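Local coordinates for uncharacterized hypothetical protein (Bacteroides uniformis, PDB 4EIU), which is of unknown function but carries an N-terminal DUF3823 domain that probably has a transthyretin-like beta-sandwich fold, at residues V25-D28 with G33-V36. Residues are numbered along the deposited sequence; the frame is centred on the assembly and turned at random.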
ATOM      1  N   VAL A  25       2.544  -7.159   2.723  1.00 41.13           N
ATOM      2  CA  VAL A  25       2.377  -5.968   1.929  1.00 39.88           C
ATOM      3  C   VAL A  25       2.348  -4.775   2.907  1.00 41.91           C
ATOM      4  O   VAL A  25       1.342  -4.508   3.604  1.00 38.28           O
ATOM      5  CB  VAL A  25       1.140  -6.001   1.046  1.00 39.71           C
ATOM      6  CG1 VAL A  25       1.062  -4.735   0.198  1.00 38.61           C
ATOM      7  CG2 VAL A  25       1.130  -7.261   0.139  1.00 39.43           C
ATOM      8  N   LEU A  26       3.462  -4.065   2.939  1.00 39.99           N
ATOM      9  CA  LEU A  26       3.649  -2.993   3.917  1.00 36.27           C
ATOM     10  C   LEU A  26       2.948  -1.761   3.397  1.00 39.81           C
ATOM     11  O   LEU A  26       2.822  -1.551   2.172  1.00 38.18           O
ATOM     12  CB  LEU A  26       5.141  -2.732   4.164  1.00 43.65           C
ATOM     13  CG  LEU A  26       6.027  -3.896   4.609  1.00 44.72           C
ATOM     14  CD1 LEU A  26       7.506  -3.460   4.727  1.00 46.09           C
ATOM     15  CD2 LEU A  26       5.608  -4.509   5.933  1.00 43.93           C
ATOM     16  N   THR A  27       2.494  -0.936   4.331  1.00 35.44           N
ATOM     17  CA  THR A  27       1.612   0.169   4.026  1.00 35.55           C
ATOM     18  C   THR A  27       1.739   1.280   5.105  1.00 35.35           C
ATOM     19  O   THR A  27       2.711   1.325   5.841  1.00 39.30           O
ATOM     20  CB  THR A  27       0.160  -0.312   3.812  1.00 36.21           C
ATOM     21  OG1 THR A  27      -0.630   0.717   3.183  1.00 36.47           O
ATOM     22  CG2 THR A  27      -0.489  -0.852   5.118  1.00 35.74           C
ATOM     23  N   ASP A  28       0.784   2.205   5.086  1.00 39.74           N
ATOM     24  CA  ASP A  28       0.758   3.377   5.962  1.00 44.03           C
ATOM     25  C   ASP A  28      -0.647   3.387   6.538  1.00 38.42           C
ATOM     26  O   ASP A  28      -1.601   3.216   5.777  1.00 35.89           O
ATOM     27  CB  ASP A  28       0.977   4.630   5.122  1.00 41.22           C
ATOM     28  CG  ASP A  28       1.160   5.889   5.964  1.00 46.34           C
ATOM     29  OD1 ASP A  28       1.973   5.860   6.942  1.00 46.43           O
ATOM     30  OD2 ASP A  28       0.505   6.900   5.609  1.00 47.23           O
ATOM     31  N   GLY A  33      -3.805   3.967   2.566  1.00 35.54           N
ATOM     32  CA  GLY A  33      -3.171   2.705   2.888  1.00 36.95           C
ATOM     33  C   GLY A  33      -4.011   1.520   2.413  1.00 39.17           C
ATOM     34  O   GLY A  33      -4.582   1.546   1.327  1.00 36.86           O
ATOM     35  N   ILE A  34      -4.123   0.486   3.255  1.00 34.45           N
ATOM     36  CA  ILE A  34      -4.922  -0.700   2.900  1.00 34.78           C
ATOM     37  C   ILE A  34      -6.218  -0.665   3.691  1.00 35.69           C
ATOM     38  O   ILE A  34      -6.220  -0.831   4.936  1.00 35.53           O
ATOM     39  CB  ILE A  34      -4.190  -2.029   3.151  1.00 36.24           C
ATOM     40  CG1 ILE A  34      -2.889  -2.112   2.376  1.00 34.76           C
ATOM     41  CG2 ILE A  34      -5.149  -3.216   2.866  1.00 33.63           C
ATOM     42  CD1 ILE A  34      -2.033  -3.343   2.687  1.00 34.63           C
ATOM     43  N   ARG A  35      -7.287  -0.392   2.957  1.00 33.30           N
ATOM     44  CA  ARG A  35      -8.650  -0.252   3.473  1.00 34.08           C
ATOM     45  C   ARG A  35      -9.330  -1.576   3.699  1.00 35.34           C
ATOM     46  O   ARG A  35      -9.256  -2.460   2.844  1.00 38.17           O
ATOM     47  CB  ARG A  35      -9.483   0.611   2.534  1.00 35.51           C
ATOM     48  CG  ARG A  35     -10.781   1.146   3.119  1.00 36.13           C
ATOM     49  CD  ARG A  35     -11.567   1.930   2.095  1.00 38.32           C
ATOM     50  NE  ARG A  35     -12.146   0.999   1.117  1.00 36.88           N
ATOM     51  CZ  ARG A  35     -12.884   1.355   0.071  1.00 41.27           C
ATOM     52  NH1 ARG A  35     -13.162   2.638  -0.178  1.00 41.59           N
ATOM     53  NH2 ARG A  35     -13.319   0.409  -0.759  1.00 39.94           N
ATOM     54  N   VAL A  36     -10.055  -1.674   4.808  1.00 36.44           N
ATOM     55  CA  VAL A  36     -10.793  -2.880   5.175  1.00 38.01           C
ATOM     56  C   VAL A  36     -12.254  -2.475   5.386  1.00 41.10           C
ATOM     57  O   VAL A  36     -12.577  -1.569   6.179  1.00 40.24           O
ATOM     58  CB  VAL A  36     -10.232  -3.541   6.467  1.00 39.49           C
ATOM     59  CG1 VAL A  36     -10.934  -4.877   6.741  1.00 34.98           C
ATOM     60  CG2 VAL A  36      -8.701  -3.724   6.353  1.00 35.77           C
TER
HETATM   61  O   HOH W   1      -3.309   1.054   5.946  1.00 35.40           O
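Thr27 OG1 stands above one face of the peptide unit joining Gly33 to Ile34, shifted away from Gly33 O toward the edge that holds Gly33 CA and the Ile34 N-H. Its closest partner is Gly33 CA, with Thr27 OG1 to Gly33 CA at 3.2 Å. It is 3.5 Å from Ile34 N, but no bond joins the two. The amide of Ile34 instead gives its hydrogen to water 1, at 2.9 Å. The carbonyl of the same peptide, Gly33 O, accepts a hydrogen bond from Arg237. Thr27, Gly33 and Ile34 belong to the loop between strands 10-18 and 35-40 of the DUF3823 domain, a member of the transthyretin clan. The loop passes into strand 35-40 at Arg35, and all the touching residues are buried.

Water 1 also donates to Asp28 O, so it links the two segments. The same carbonyl oxygen receives a CA-H...O contact from Gly33 CA at 3.3 Å, with 147° at the hydrogen. Gly33 has no side chain to get in the way of this approach. The carboxylate of Asp28 serves another part of the chain, with OD2 hydrogen-bonded to the backbone N of Arg178.

Apolar packing rests on Ile34. Its CG1 sits beside the backbone N (chi1 -58°), anti to the carbonyl carbon, and the chain then runs extended (chi2 174°), which brings CD1 to 3.8 Å from Thr27 CG2. Val25 CG1 adds a looser contact with CD1. A serine in place of Thr27 would probably leave a gap beside Ile34 CD1 and let that end of the chain shift. Thr27 O accepts from Arg220 and the side chain of Asp28 touches Tyr240, so the loop also meets strands 216-225 and 239-247. Val25 O is buried with no polar partner in the model; Ile34 CD1 approaches it to 3.7 Å.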